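Long-range contact in thioredoxin (H-type,TRX-H) (Edwardsiella tarda, PDB 5ZF2), which is a thioredoxin-fold effector that inhibits host ASK1-MAPK signalling to promote infection, and may retain thiol-disulphide chemistry: residues V20-V31 / F68-Y79. Numbering follows the deposited sequence.
Sequences VLVDVYADWCPV and FRVSQQSTLILY
Val20-Tyr25 and Thr75-Tyr79 run antiparallel, their axes 4.7 Å apart at closest and 169° between their directions. Val20 pairs with Tyr79 and Val22 with Ile77 through reciprocal backbone hydrogen bonds; Val22 N to Ile77 O measures 2.8 Å. The regular pattern breaks at Val24, whose N donates to Thr75 O while its O accepts Ser74 N. Two residues thus face one, and with Ser74 at positive phi this is a G1 beta bulge.

Val22 and Val24 extend on the same side of the sheet. With Val22 CG1 anti to the backbone N (chi1 168°), that methyl lies over a face of Phe68, 4.0 Å from the ring centroid, a CH-pi contact; CG2 meets Tyr79 CE1 at 3.7 Å. The Phe68 and Phe10 (helix 7-15) rings meet edge-to-face. Val24 CG1 and Val70 CG1 meet tip to tip, 4.0 Å apart. Strand 20-25 is the central strand of the thioredoxin-fold sheet and 75-80 its antiparallel neighbour, and the bulge lies beside the CxxC-type helix start, Cys29 and Cys32. There the Gln73 amide touches both Ala26 and Cys29: NE2 is 3.3 Å from Ala26 CB, and OE1 is 3.3 Å from Cys29 CB. On the reverse face Leu76 CD2 lies alongside the Asp23 carboxylate, 3.5 Å from OD1.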
loop_
_atom_site.group_PDB
_atom_site.type_symbol
_atom_site.label_atom_id
_atom_site.label_comp_id
_atom_site.label_asym_id
_atom_site.label_seq_id
_atom_site.Cartn_x
_atom_site.Cartn_y
_atom_site.Cartn_z
ATOM N N VAL A 20 -6.928 -2.608 3.809
ATOM C CA VAL A 20 -5.719 -1.839 4.089
ATOM C C VAL A 20 -4.688 -2.101 3.006
ATOM O O VAL A 20 -4.424 -3.260 2.665
ATOM C CB VAL A 20 -5.123 -2.189 5.461
ATOM C CG1 VAL A 20 -3.819 -1.466 5.632
ATOM C CG2 VAL A 20 -6.123 -1.806 6.567
ATOM N N LEU A 21 -4.085 -1.034 2.491
ATOM C CA LEU A 21 -3.024 -1.154 1.505
ATOM C C LEU A 21 -1.732 -0.676 2.143
ATOM O O LEU A 21 -1.643 0.475 2.596
ATOM C CB LEU A 21 -3.324 -0.333 0.250
ATOM C CG LEU A 21 -2.175 -0.379 -0.743
ATOM C CD1 LEU A 21 -2.104 -1.776 -1.400
ATOM C CD2 LEU A 21 -2.319 0.737 -1.809
ATOM N N VAL A 22 -0.734 -1.536 2.155
ATOM C CA VAL A 22 0.616 -1.165 2.557
ATOM C C VAL A 22 1.391 -0.863 1.282
ATOM O O VAL A 22 1.547 -1.741 0.420
ATOM C CB VAL A 22 1.276 -2.292 3.371
ATOM C CG1 VAL A 22 2.771 -2.039 3.550
ATOM C CG2 VAL A 22 0.578 -2.423 4.722
ATOM N N ASP A 23 1.888 0.362 1.170
ATOM C CA ASP A 23 2.531 0.863 -0.041
ATOM C C ASP A 23 3.957 1.244 0.331
ATOM O O ASP A 23 4.187 2.305 0.920
ATOM C CB ASP A 23 1.761 2.052 -0.613
ATOM C CG ASP A 23 2.442 2.681 -1.818
ATOM O OD1 ASP A 23 3.528 2.237 -2.231
ATOM O OD2 ASP A 23 1.875 3.650 -2.354
ATOM N N VAL A 24 4.911 0.393 -0.033
ATOM C CA VAL A 24 6.310 0.602 0.333
ATOM C C VAL A 24 7.008 1.388 -0.766
ATOM O O VAL A 24 7.212 0.879 -1.877
ATOM C CB VAL A 24 7.030 -0.726 0.576
ATOM C CG1 VAL A 24 8.499 -0.452 0.921
ATOM C CG2 VAL A 24 6.334 -1.510 1.689
ATOM N N TYR A 25 7.465 2.582 -0.429
ATOM C CA TYR A 25 8.014 3.486 -1.418
ATOM C C TYR A 25 9.432 3.857 -1.026
ATOM O O TYR A 25 9.896 3.577 0.086
ATOM C CB TYR A 25 7.130 4.746 -1.550
ATOM C CG TYR A 25 7.277 5.716 -0.384
ATOM C CD1 TYR A 25 6.577 5.535 0.809
ATOM C CD2 TYR A 25 8.136 6.806 -0.475
ATOM C CE1 TYR A 25 6.748 6.420 1.884
ATOM C CE2 TYR A 25 8.303 7.680 0.584
ATOM C CZ TYR A 25 7.603 7.486 1.753
ATOM O OH TYR A 25 7.790 8.389 2.790
ATOM N N ALA A 26 10.125 4.507 -1.967
ATOM C CA ALA A 26 11.422 5.108 -1.705
ATOM C C ALA A 26 11.468 6.449 -2.420
ATOM O O ALA A 26 10.953 6.580 -3.535
ATOM C CB ALA A 26 12.567 4.206 -2.174
ATOM N N ASP A 27 12.093 7.437 -1.774
ATOM C CA ASP A 27 12.158 8.793 -2.302
ATOM C C ASP A 27 12.988 8.920 -3.572
ATOM O O ASP A 27 12.865 9.941 -4.255
ATOM C CB ASP A 27 12.701 9.745 -1.236
ATOM C CG ASP A 27 11.625 10.195 -0.258
ATOM O OD1 ASP A 27 10.432 10.191 -0.632
ATOM O OD2 ASP A 27 11.972 10.556 0.887
ATOM N N TRP A 28 13.808 7.930 -3.919
ATOM C CA TRP A 28 14.626 8.001 -5.124
ATOM C C TRP A 28 14.364 6.833 -6.065
ATOM O O TRP A 28 15.285 6.299 -6.691
ATOM C CB TRP A 28 16.105 8.071 -4.765
ATOM C CG TRP A 28 16.496 9.445 -4.404
ATOM C CD1 TRP A 28 16.606 9.968 -3.149
ATOM C CD2 TRP A 28 16.801 10.505 -5.314
ATOM N NE1 TRP A 28 16.970 11.289 -3.221
ATOM C CE2 TRP A 28 17.100 11.644 -4.540
ATOM C CE3 TRP A 28 16.851 10.601 -6.709
ATOM C CZ2 TRP A 28 17.455 12.868 -5.117
ATOM C CZ3 TRP A 28 17.204 11.818 -7.283
ATOM C CH2 TRP A 28 17.499 12.935 -6.487
ATOM N N CYS A 29 13.105 6.434 -6.198
ATOM C CA CYS A 29 12.746 5.298 -7.038
ATOM C C CYS A 29 11.837 5.750 -8.174
ATOM O O CYS A 29 10.707 6.206 -7.914
ATOM C CB CYS A 29 12.068 4.211 -6.221
ATOM S SG CYS A 29 11.437 2.881 -7.261
ATOM N N PRO A 30 12.273 5.635 -9.434
ATOM C CA PRO A 30 11.398 6.034 -10.547
ATOM C C PRO A 30 10.182 5.143 -10.684
ATOM O O PRO A 30 9.106 5.622 -11.066
ATOM C CB PRO A 30 12.314 5.930 -11.779
ATOM C CG PRO A 30 13.702 5.689 -11.247
ATOM C CD PRO A 30 13.539 5.056 -9.907
ATOM N N VAL A 31 10.312 3.882 -10.337
ATOM C CA VAL A 31 9.150 3.037 -10.335
ATOM C C VAL A 31 8.146 3.491 -9.294
ATOM O O VAL A 31 6.996 3.630 -9.603
ATOM C CB VAL A 31 9.489 1.534 -10.233
ATOM C CG1 VAL A 31 8.222 0.710 -10.078
ATOM C CG2 VAL A 31 10.227 1.079 -11.478
ATOM N N PHE A 68 6.332 -6.876 7.400
ATOM C CA PHE A 68 5.641 -7.107 6.143
ATOM C C PHE A 68 6.394 -8.041 5.205
ATOM O O PHE A 68 5.870 -8.357 4.133
ATOM C CB PHE A 68 5.400 -5.758 5.451
ATOM C CG PHE A 68 4.473 -4.846 6.222
ATOM C CD1 PHE A 68 3.232 -5.294 6.625
ATOM C CD2 PHE A 68 4.864 -3.549 6.565
ATOM C CE1 PHE A 68 2.378 -4.473 7.338
ATOM C CE2 PHE A 68 4.020 -2.728 7.286
ATOM C CZ PHE A 68 2.773 -3.188 7.673
ATOM N N ARG A 69 7.594 -8.492 5.586
ATOM C CA ARG A 69 8.407 -9.391 4.771
ATOM C C ARG A 69 8.683 -8.733 3.414
ATOM O O ARG A 69 8.402 -9.282 2.345
ATOM C CB ARG A 69 7.718 -10.763 4.648
ATOM C CG ARG A 69 8.381 -11.808 3.727
ATOM C CD ARG A 69 7.606 -13.145 3.679
ATOM N NE ARG A 69 6.494 -13.099 2.723
ATOM C CZ ARG A 69 6.632 -13.104 1.398
ATOM N NH1 ARG A 69 7.831 -13.144 0.831
ATOM N NH2 ARG A 69 5.562 -13.071 0.622
ATOM N N VAL A 70 9.192 -7.506 3.475
ATOM C CA VAL A 70 9.411 -6.666 2.302
ATOM C C VAL A 70 10.903 -6.512 2.085
ATOM O O VAL A 70 11.623 -6.096 2.999
ATOM C CB VAL A 70 8.752 -5.286 2.462
ATOM C CG1 VAL A 70 9.192 -4.339 1.332
ATOM C CG2 VAL A 70 7.246 -5.442 2.488
ATOM N N SER A 71 11.362 -6.827 0.874
ATOM C CA SER A 71 12.763 -6.659 0.533
ATOM C C SER A 71 12.999 -5.667 -0.594
ATOM O O SER A 71 14.159 -5.366 -0.884
ATOM C CB SER A 71 13.397 -8.013 0.154
ATOM O OG SER A 71 12.734 -8.611 -0.954
ATOM N N GLN A 72 11.953 -5.159 -1.247
ATOM C CA GLN A 72 12.156 -4.195 -2.323
ATOM C C GLN A 72 11.176 -3.039 -2.189
ATOM O O GLN A 72 10.038 -3.213 -1.743
ATOM C CB GLN A 72 11.974 -4.814 -3.716
ATOM C CG GLN A 72 12.500 -6.240 -3.821
ATOM C CD GLN A 72 12.534 -6.729 -5.241
ATOM O OE1 GLN A 72 12.634 -5.938 -6.178
ATOM N NE2 GLN A 72 12.455 -8.042 -5.416
ATOM N N GLN A 73 11.629 -1.866 -2.616
ATOM C CA GLN A 73 10.725 -0.750 -2.818
ATOM C C GLN A 73 9.754 -1.108 -3.939
ATOM O O GLN A 73 9.976 -2.051 -4.704
ATOM C CB GLN A 73 11.520 0.507 -3.163
ATOM C CG GLN A 73 12.426 0.288 -4.385
ATOM C CD GLN A 73 13.638 1.214 -4.433
ATOM O OE1 GLN A 73 14.059 1.649 -5.509
ATOM N NE2 GLN A 73 14.207 1.509 -3.266
ATOM N N SER A 74 8.667 -0.350 -4.028
ATOM C CA SER A 74 7.581 -0.579 -4.981
ATOM C C SER A 74 6.788 -1.848 -4.681
ATOM O O SER A 74 6.100 -2.368 -5.570
ATOM C CB SER A 74 8.079 -0.590 -6.438
ATOM O OG SER A 74 8.759 -1.808 -6.771
ATOM N N THR A 75 6.835 -2.336 -3.437
ATOM C CA THR A 75 5.996 -3.456 -3.009
ATOM C C THR A 75 4.658 -2.910 -2.527
ATOM O O THR A 75 4.620 -1.921 -1.776
ATOM C CB THR A 75 6.643 -4.269 -1.876
ATOM O OG1 THR A 75 7.924 -4.761 -2.282
ATOM C CG2 THR A 75 5.760 -5.462 -1.505
ATOM N N LEU A 76 3.565 -3.536 -2.975
ATOM C CA LEU A 76 2.209 -3.225 -2.514
ATOM C C LEU A 76 1.633 -4.486 -1.892
ATOM O O LEU A 76 1.759 -5.581 -2.471
ATOM C CB LEU A 76 1.294 -2.776 -3.665
ATOM C CG LEU A 76 1.748 -1.596 -4.522
ATOM C CD1 LEU A 76 0.825 -1.424 -5.757
ATOM C CD2 LEU A 76 1.739 -0.354 -3.667
ATOM N N ILE A 77 1.032 -4.345 -0.721
ATOM C CA ILE A 77 0.421 -5.473 -0.027
ATOM C C ILE A 77 -1.002 -5.102 0.338
ATOM O O ILE A 77 -1.228 -4.092 1.010
ATOM C CB ILE A 77 1.180 -5.865 1.246
ATOM C CG1 ILE A 77 2.679 -6.019 0.946
ATOM C CG2 ILE A 77 0.524 -7.161 1.829
ATOM C CD1 ILE A 77 3.541 -6.145 2.218
ATOM N N LEU A 78 -1.953 -5.928 -0.060
ATOM C CA LEU A 78 -3.358 -5.620 0.181
ATOM C C LEU A 78 -3.849 -6.523 1.302
ATOM O O LEU A 78 -3.642 -7.737 1.261
ATOM C CB LEU A 78 -4.207 -5.807 -1.080
ATOM C CG LEU A 78 -5.705 -5.500 -0.893
ATOM C CD1 LEU A 78 -5.945 -3.998 -0.532
ATOM C CD2 LEU A 78 -6.522 -5.878 -2.128
ATOM N N TYR A 79 -4.475 -5.928 2.306
ATOM C CA TYR A 79 -5.108 -6.670 3.385
ATOM C C TYR A 79 -6.609 -6.470 3.333
ATOM O O TYR A 79 -7.092 -5.391 2.979
ATOM C CB TYR A 79 -4.601 -6.213 4.763
ATOM C CG TYR A 79 -3.154 -6.472 5.003
ATOM C CD1 TYR A 79 -2.196 -5.639 4.466
ATOM C CD2 TYR A 79 -2.738 -7.547 5.780
ATOM C CE1 TYR A 79 -0.859 -5.854 4.682
ATOM C CE2 TYR A 79 -1.385 -7.785 5.997
ATOM C CZ TYR A 79 -0.462 -6.936 5.441
ATOM O OH TYR A 79 0.864 -7.128 5.657
#